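Local coordinates for protein alpha-glucosidase (Pseudoalteromonas sp. K8, PDB 5HQA) that acts as a family 97 alpha-glucoside hydrolase, probably cleaving alpha-glucosidic bonds at a calcium-containing active site that holds acarbose in this crystal, at residues I269-G272 with M273-T277; G456-G459 with Q460-A464; P471-H474 with I475-A479. One frame throughout, in Å; residues are numbered along the deposited sequence.

Overall arrangement
Following the chain from the N terminus, contact 1 closes a single turn where strand 264-269 of the parallel barrel runs into helix 271-274. Far along the sequence, contact 2 does the same in the loop after strand 451-454, leading into helix 462-465, and contact 3 opens the next helix, 474-478. The three follow in series; none nests in or crosses another. In space contacts 1 and 2 touch, through Trp271 and His274 against Ala464 and His274 against Glu461, and both meet the bound acarbose unit. Contact 2 reaches contact 3 through Arg458 O and His474 NE2, so the series runs from the sugar pocket towards the magnesium site of the C-terminal beta domain.

Contact 1 (I269-G272 with M273-T277); sequences IWWG and MHINT. With AC1 (4,6-dideoxy-4-{[(1S,4R,5S,6S)-4,5,6-trihydroxy-3-(hydroxymethyl)cyclohex-2-en-1-yl]amino}-alpha-D-glucopyranose), chain B.
Trp270 and His274, one helical turn apart, converge on the same hydroxyl, O4 on the cyclohexene ring of the bound acarbose unit, at the C-terminal end of strand 264-269 in the TIM-type barrel, where the short helix 271-274 begins. In the first shell His274 NE2 donates to AC1 O4 at 2.9 Å, with a fairly straight N-H...O angle of 156°. Trp270 NE1 makes its better bond to AC1 O3B, at 3.1 Å, and a weak, more bent one to O4. O4 lies near the plane of both rings, at their edges. The two ring nitrogens are close but not bonded to each other. The rings meet obliquely, planes at 51°, with His274 CD2 above one face of the indole, towards its rim. Behind the imidazole, ND1 is hydrogen-bonded to Trp465 NE1, which fixes the ring's rotation, and Trp280 packs edge-to-face.

Further out, the turn of backbone that carries both side chains is closed by weak bonds from Met273 N and His274 N to the carbonyl of Trp270, the N-cap, and by Ile275 N on Trp271 O at 2.9 Å. Side chains of the same turn pack on one another. Met273, bent at chi2 and chi3, curls back to rest SD 4.0 Å from Ile269 CG2. Ile275 holds CG1 between its backbone N and carbonyl carbon (chi1 68°), and this leaves CG2 beside the N, over the Trp271 indole: a CH-pi contact 3.8 Å from the five-membered ring centroid. That tryptophan also packs on Ala464 of helix 462-465. Past the helix the chain folds tightly over Gly272, where a beta carbon would collide with Thr277 OG1; Thr277 N makes a weak bond of 2.8 Å to Gly272 O.

Contact 2 (G456-G459 with Q460-A464); sequences GARG and QEFNA. With CA (calcium ion), chain C; AC1 (4,6-dideoxy-4-{[(1S,4R,5S,6S)-4,5,6-trihydroxy-3-(hydroxymethyl)cyclohex-2-en-1-yl]amino}-alpha-D-glucopyranose), chain B.
Arg458 lies across one face of the Phe462 ring in the loop that joins barrel strand 451-454 to the short helix 462-465 and delivers a calcium ligand to the active site. Two parts of the arginine do the covering. CG sits almost over the ring centre, 3.7 Å from the Phe462 centroid, in a CH-pi contact; then a bend at chi3 (58°) turns the chain so that the guanidinium follows the ring instead of leaving it. The two planes are 29° apart, and Phe462 CD2 stands 3.4 Å from Arg458 CZ, over the centre of the guanidinium. The polar end is held elsewhere: NE bonds Asn470 OD1 and NH2 bonds Pro468 O. With an alanine here, one face of Phe462 would probably lose its cover, and Asn470 OD1 and Pro468 O their donors.

Glu461, the residue before Phe462, reaches the metal. Its CG is tucked between the backbone N and carbonyl carbon (chi1 58°) and the chain runs extended from there, putting OE2 2.3 Å from the calcium ion and OE1 2.7 Å from AC1 N4A. Calcium also takes AC1 O3, O2B and N4A, and Glu154, Glu437 and Glu455 complete the site. A water accepts from Gly459 N and lies 2.7 Å from Glu461 OE2, a second-shell link between loop backbone and metal ligand.

Gln460 OE1 takes a bond from Asn463 ND2 at 2.9 Å, lying in the plane of the asparagine amide. Gly459 O accepts from Asn470 ND2 and also, from above its carbonyl plane, from Phe462 N at 3.2 Å.

Contact 3 (P471-H474 with I475-A479); sequences PPEH and ISMLA
The His474 ring packs against Leu478 one turn later, at the start of helix 474-478, which the chain enters through a type I beta turn from Pro471 to His474. Leu478 CG lies over one face of the imidazole, 4.0 Å from its centroid, in a CH-pi contact, while the ring's NE2 is hydrogen-bonded to Arg458 O and so ties this helix to the calcium-binding loop. Along the backbone, Leu478 N donates to His474 O at 2.9 Å, an almost straight bond (172°).

Glu473 meets Met477, also four residues on. Its CG sits between the backbone N and carbonyl carbon (chi1 72°), and the extended chain beyond it brings the carboxylate to the end of the methionine, where Met477 CE lies 3.5 Å from Glu473 OE1; the two side chains cross at a slant. The nearest atom of the Glu473 side chain is about 4 Å from the magnesium ion, whose ligands come from Gly565, Asp566 and Asp592; Ser476 also shares a backbone hydrogen bond with Gly565, joining helix and C-terminal beta domain. One water bridges Pro472 O to Ser476 N. Glu473 O is gripped by two donors, Met477 N at 3.0 Å and Ser476 OG at 2.9 Å.

Contact 1 (I269-G272 with M273-T277)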
# COMPACT_ATOMS: atom_id res chain seq x y z
N ILE A 269 8.29 -20.66 -2.59
CA ILE A 269 9.25 -21.18 -1.62
C ILE A 269 9.62 -19.97 -0.77
O ILE A 269 10.39 -19.10 -1.19
CB ILE A 269 10.46 -21.81 -2.30
CG1 ILE A 269 10.02 -23.04 -3.09
CG2 ILE A 269 11.52 -22.19 -1.27
CD1 ILE A 269 11.09 -23.61 -4.02
N TRP A 270 9.00 -19.88 0.41
CA TRP A 270 8.94 -18.63 1.15
C TRP A 270 8.59 -18.87 2.62
O TRP A 270 9.44 -18.69 3.50
CB TRP A 270 7.92 -17.68 0.51
CG TRP A 270 7.83 -16.40 1.27
CD1 TRP A 270 8.76 -15.40 1.30
CD2 TRP A 270 6.76 -15.99 2.14
NE1 TRP A 270 8.34 -14.39 2.14
CE2 TRP A 270 7.13 -14.73 2.67
CE3 TRP A 270 5.55 -16.56 2.53
CZ2 TRP A 270 6.31 -14.03 3.57
CZ3 TRP A 270 4.74 -15.87 3.43
CH2 TRP A 270 5.13 -14.62 3.94
N TRP A 271 7.35 -19.29 2.89
CA TRP A 271 6.90 -19.47 4.27
C TRP A 271 7.76 -20.49 5.02
O TRP A 271 8.00 -20.34 6.22
CB TRP A 271 5.44 -19.91 4.26
CG TRP A 271 4.73 -20.01 5.58
CD1 TRP A 271 4.21 -21.14 6.14
CD2 TRP A 271 4.39 -18.93 6.46
NE1 TRP A 271 3.58 -20.84 7.33
CE2 TRP A 271 3.68 -19.49 7.55
CE3 TRP A 271 4.62 -17.55 6.44
CZ2 TRP A 271 3.20 -18.72 8.60
CZ3 TRP A 271 4.14 -16.78 7.49
CH2 TRP A 271 3.43 -17.36 8.55
N GLY A 272 8.21 -21.53 4.32
CA GLY A 272 9.07 -22.52 4.96
C GLY A 272 10.31 -21.92 5.59
O GLY A 272 10.76 -22.38 6.64
N MET A 273 10.88 -20.89 4.96
CA MET A 273 12.01 -20.21 5.59
C MET A 273 11.55 -19.41 6.81
O MET A 273 12.26 -19.36 7.82
CB MET A 273 12.73 -19.30 4.59
CG MET A 273 13.67 -20.05 3.65
SD MET A 273 12.81 -20.64 2.17
CE MET A 273 12.68 -19.12 1.23
N HIS A 274 10.38 -18.79 6.73
CA HIS A 274 9.90 -18.00 7.87
C HIS A 274 9.53 -18.87 9.07
O HIS A 274 9.67 -18.42 10.21
CB HIS A 274 8.71 -17.13 7.45
CG HIS A 274 9.13 -15.95 6.64
ND1 HIS A 274 9.51 -14.76 7.22
CD2 HIS A 274 9.29 -15.79 5.31
CE1 HIS A 274 9.86 -13.91 6.28
NE2 HIS A 274 9.74 -14.51 5.11
N ILE A 275 9.08 -20.10 8.85
CA ILE A 275 8.78 -21.00 9.96
C ILE A 275 9.90 -22.02 10.19
O ILE A 275 9.72 -22.97 10.95
CB ILE A 275 7.41 -21.69 9.80
CG1 ILE A 275 7.42 -22.67 8.63
CG2 ILE A 275 6.31 -20.63 9.62
CD1 ILE A 275 6.14 -23.50 8.54
N ASN A 276 11.05 -21.82 9.54
CA ASN A 276 12.29 -22.56 9.80
C ASN A 276 12.22 -24.02 9.42
O ASN A 276 12.96 -24.83 9.97
CB ASN A 276 12.72 -22.42 11.26
CG ASN A 276 13.35 -21.07 11.53
OD1 ASN A 276 14.47 -20.80 11.08
ND2 ASN A 276 12.64 -20.22 12.26
N THR A 277 11.38 -24.39 8.46
CA THR A 277 11.54 -25.70 7.87
C THR A 277 12.56 -25.70 6.74
O THR A 277 13.05 -26.77 6.35
CB THR A 277 10.21 -26.24 7.35
OG1 THR A 277 9.74 -25.42 6.27
CG2 THR A 277 9.17 -26.27 8.46
C1 AC1 B . 13.32 -8.21 9.34
O2 AC1 B . 12.12 -6.14 9.46
C2 AC1 B . 12.58 -7.15 8.55
C4A AC1 B . 11.21 -11.83 2.73
C3 AC1 B . 11.44 -7.74 7.76
O3 AC1 B . 10.71 -6.71 7.08
C4 AC1 B . 11.96 -8.78 6.81
N4A AC1 B . 10.95 -9.22 5.79
C5 AC1 B . 12.33 -9.90 7.77
O5 AC1 B . 13.52 -9.46 8.54
C6 AC1 B . 12.64 -11.21 7.12
C1B AC1 B . 11.45 -9.22 4.37
C2B AC1 B . 10.21 -9.64 3.33
O2B AC1 B . 9.09 -8.82 3.65
C3B AC1 B . 9.95 -11.01 3.38
O3B AC1 B . 8.76 -11.39 2.64
O4 AC1 B . 11.02 -13.22 2.89
C5B AC1 B . 12.48 -11.45 3.30
C7B AC1 B . 12.58 -10.05 4.13
C6B AC1 B . 13.74 -12.00 2.62
O6B AC1 B . 13.91 -11.31 1.42

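Contact 2 (G456-G459 with Q460-A464)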
# COMPACT_ATOMS: atom_id res chain seq x y z
N GLY A 456 5.38 -2.60 3.04
CA GLY A 456 5.25 -1.29 3.70
C GLY A 456 4.26 -1.24 4.84
O GLY A 456 3.58 -0.21 5.04
N ALA A 457 4.17 -2.32 5.61
CA ALA A 457 3.29 -2.55 6.75
C ALA A 457 3.59 -3.96 7.23
O ALA A 457 4.22 -4.75 6.52
CB ALA A 457 1.80 -2.41 6.39
N ARG A 458 3.14 -4.27 8.44
CA ARG A 458 3.27 -5.64 8.93
C ARG A 458 2.29 -6.55 8.18
O ARG A 458 1.07 -6.36 8.26
CB ARG A 458 3.01 -5.70 10.43
CG ARG A 458 4.19 -5.19 11.25
CD ARG A 458 3.86 -5.16 12.75
NE ARG A 458 3.46 -6.46 13.27
CZ ARG A 458 3.99 -7.04 14.35
NH1 ARG A 458 4.97 -6.44 15.03
NH2 ARG A 458 3.55 -8.23 14.75
N GLY A 459 2.82 -7.53 7.46
CA GLY A 459 2.03 -8.55 6.81
C GLY A 459 2.10 -9.89 7.52
O GLY A 459 2.45 -9.99 8.70
N GLN A 460 1.77 -10.94 6.76
CA GLN A 460 1.68 -12.30 7.32
C GLN A 460 2.99 -12.75 7.96
O GLN A 460 2.97 -13.55 8.91
CB GLN A 460 1.29 -13.27 6.21
CG GLN A 460 0.86 -14.64 6.69
CD GLN A 460 -0.59 -14.65 7.15
OE1 GLN A 460 -0.88 -14.52 8.34
NE2 GLN A 460 -1.51 -14.81 6.19
N GLU A 461 4.13 -12.29 7.45
CA GLU A 461 5.41 -12.79 7.95
C GLU A 461 5.56 -12.55 9.45
O GLU A 461 6.18 -13.36 10.15
CB GLU A 461 6.57 -12.13 7.20
CG GLU A 461 6.57 -10.61 7.29
CD GLU A 461 7.82 -9.99 6.69
OE1 GLU A 461 8.75 -10.75 6.37
OE2 GLU A 461 7.87 -8.74 6.54
N PHE A 462 5.01 -11.44 9.97
CA PHE A 462 5.12 -11.20 11.41
C PHE A 462 4.33 -12.21 12.23
O PHE A 462 4.53 -12.28 13.44
CB PHE A 462 4.69 -9.78 11.76
CG PHE A 462 5.74 -8.76 11.48
CD1 PHE A 462 5.94 -8.29 10.18
CD2 PHE A 462 6.58 -8.32 12.49
CE1 PHE A 462 6.95 -7.37 9.91
CE2 PHE A 462 7.59 -7.40 12.23
CZ PHE A 462 7.78 -6.93 10.95
N ASN A 463 3.45 -12.98 11.59
CA ASN A 463 2.74 -14.03 12.30
C ASN A 463 3.54 -15.31 12.40
O ASN A 463 3.11 -16.23 13.10
CB ASN A 463 1.40 -14.29 11.61
CG ASN A 463 0.48 -13.10 11.71
OD1 ASN A 463 0.57 -12.33 12.67
ND2 ASN A 463 -0.40 -12.94 10.73
N ALA A 464 4.69 -15.39 11.73
CA ALA A 464 5.58 -16.53 11.91
C ALA A 464 6.54 -16.34 13.09
O ALA A 464 6.88 -17.31 13.75
CB ALA A 464 6.39 -16.78 10.63
CA CA C . 9.20 -7.25 5.38
C1 AC1 B . 13.32 -8.21 9.34
O2 AC1 B . 12.12 -6.14 9.46
C2 AC1 B . 12.58 -7.15 8.55
C4A AC1 B . 11.21 -11.83 2.73
C3 AC1 B . 11.44 -7.74 7.76
O3 AC1 B . 10.71 -6.71 7.08
C4 AC1 B . 11.96 -8.78 6.81
N4A AC1 B . 10.95 -9.22 5.79
C5 AC1 B . 12.33 -9.90 7.77
O5 AC1 B . 13.52 -9.46 8.54
C6 AC1 B . 12.64 -11.21 7.12
C1B AC1 B . 11.45 -9.22 4.37
C2B AC1 B . 10.21 -9.64 3.33
O2B AC1 B . 9.09 -8.82 3.65
C3B AC1 B . 9.95 -11.01 3.38
O3B AC1 B . 8.76 -11.39 2.64
O4 AC1 B . 11.02 -13.22 2.89
C5B AC1 B . 12.48 -11.45 3.30
C7B AC1 B . 12.58 -10.05 4.13
C6B AC1 B . 13.74 -12.00 2.62
O6B AC1 B . 13.91 -11.31 1.42
O HOH W 1 5.61 -7.30 6.93

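Contact 3 (P471-H474 with I475-A479)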
# COMPACT_ATOMS: atom_id res chain seq x y z
N PRO A 471 -1.93 -8.54 16.04
CA PRO A 471 -3.10 -8.75 16.90
C PRO A 471 -4.36 -8.95 16.08
O PRO A 471 -4.39 -8.62 14.88
CB PRO A 471 -3.17 -7.44 17.71
CG PRO A 471 -2.62 -6.41 16.75
CD PRO A 471 -1.49 -7.13 16.02
N PRO A 472 -5.41 -9.49 16.68
CA PRO A 472 -6.68 -9.64 15.95
C PRO A 472 -7.16 -8.38 15.24
O PRO A 472 -7.74 -8.49 14.15
CB PRO A 472 -7.64 -10.06 17.06
CG PRO A 472 -6.76 -10.88 17.97
CD PRO A 472 -5.44 -10.17 17.99
N GLU A 473 -6.92 -7.19 15.80
CA GLU A 473 -7.43 -5.96 15.18
C GLU A 473 -6.61 -5.51 13.97
O GLU A 473 -6.99 -4.53 13.31
CB GLU A 473 -7.46 -4.83 16.22
CG GLU A 473 -6.06 -4.34 16.58
CD GLU A 473 -6.08 -3.24 17.64
OE1 GLU A 473 -7.17 -2.90 18.16
OE2 GLU A 473 -4.98 -2.73 17.96
N HIS A 474 -5.51 -6.19 13.65
CA HIS A 474 -4.55 -5.65 12.69
C HIS A 474 -5.19 -5.41 11.31
O HIS A 474 -4.99 -4.35 10.71
CB HIS A 474 -3.35 -6.59 12.57
CG HIS A 474 -2.23 -6.03 11.75
ND1 HIS A 474 -1.62 -4.82 12.04
CD2 HIS A 474 -1.61 -6.51 10.64
CE1 HIS A 474 -0.68 -4.59 11.14
NE2 HIS A 474 -0.65 -5.60 10.29
N ILE A 475 -5.93 -6.40 10.78
CA ILE A 475 -6.50 -6.21 9.45
C ILE A 475 -7.45 -5.03 9.43
O ILE A 475 -7.44 -4.21 8.50
CB ILE A 475 -7.20 -7.50 8.95
CG1 ILE A 475 -6.25 -8.70 9.01
CG2 ILE A 475 -7.74 -7.28 7.54
CD1 ILE A 475 -4.95 -8.51 8.24
N SER A 476 -8.30 -4.91 10.46
CA SER A 476 -9.25 -3.81 10.48
C SER A 476 -8.58 -2.47 10.75
O SER A 476 -9.21 -1.43 10.56
CB SER A 476 -10.35 -4.08 11.51
OG SER A 476 -9.81 -4.07 12.83
N MET A 477 -7.32 -2.48 11.20
CA MET A 477 -6.52 -1.25 11.20
C MET A 477 -5.97 -0.96 9.81
O MET A 477 -6.13 0.15 9.29
CB MET A 477 -5.36 -1.37 12.19
CG MET A 477 -5.79 -1.42 13.64
SD MET A 477 -6.47 0.17 14.18
CE MET A 477 -6.71 -0.19 15.94
N LEU A 478 -5.32 -1.95 9.19
CA LEU A 478 -4.75 -1.77 7.86
C LEU A 478 -5.76 -1.20 6.88
O LEU A 478 -5.44 -0.31 6.08
CB LEU A 478 -4.22 -3.10 7.31
CG LEU A 478 -2.97 -3.70 7.96
CD1 LEU A 478 -2.67 -5.07 7.33
CD2 LEU A 478 -1.77 -2.76 7.84
N ALA A 479 -7.00 -1.70 6.94
CA ALA A 479 -8.00 -1.35 5.94
C ALA A 479 -8.28 0.15 5.89
O ALA A 479 -8.71 0.66 4.85
CB ALA A 479 -9.30 -2.11 6.19
O HOH W 2 -8.91 -7.23 12.07
O HOH W 3 -5.74 -9.38 12.25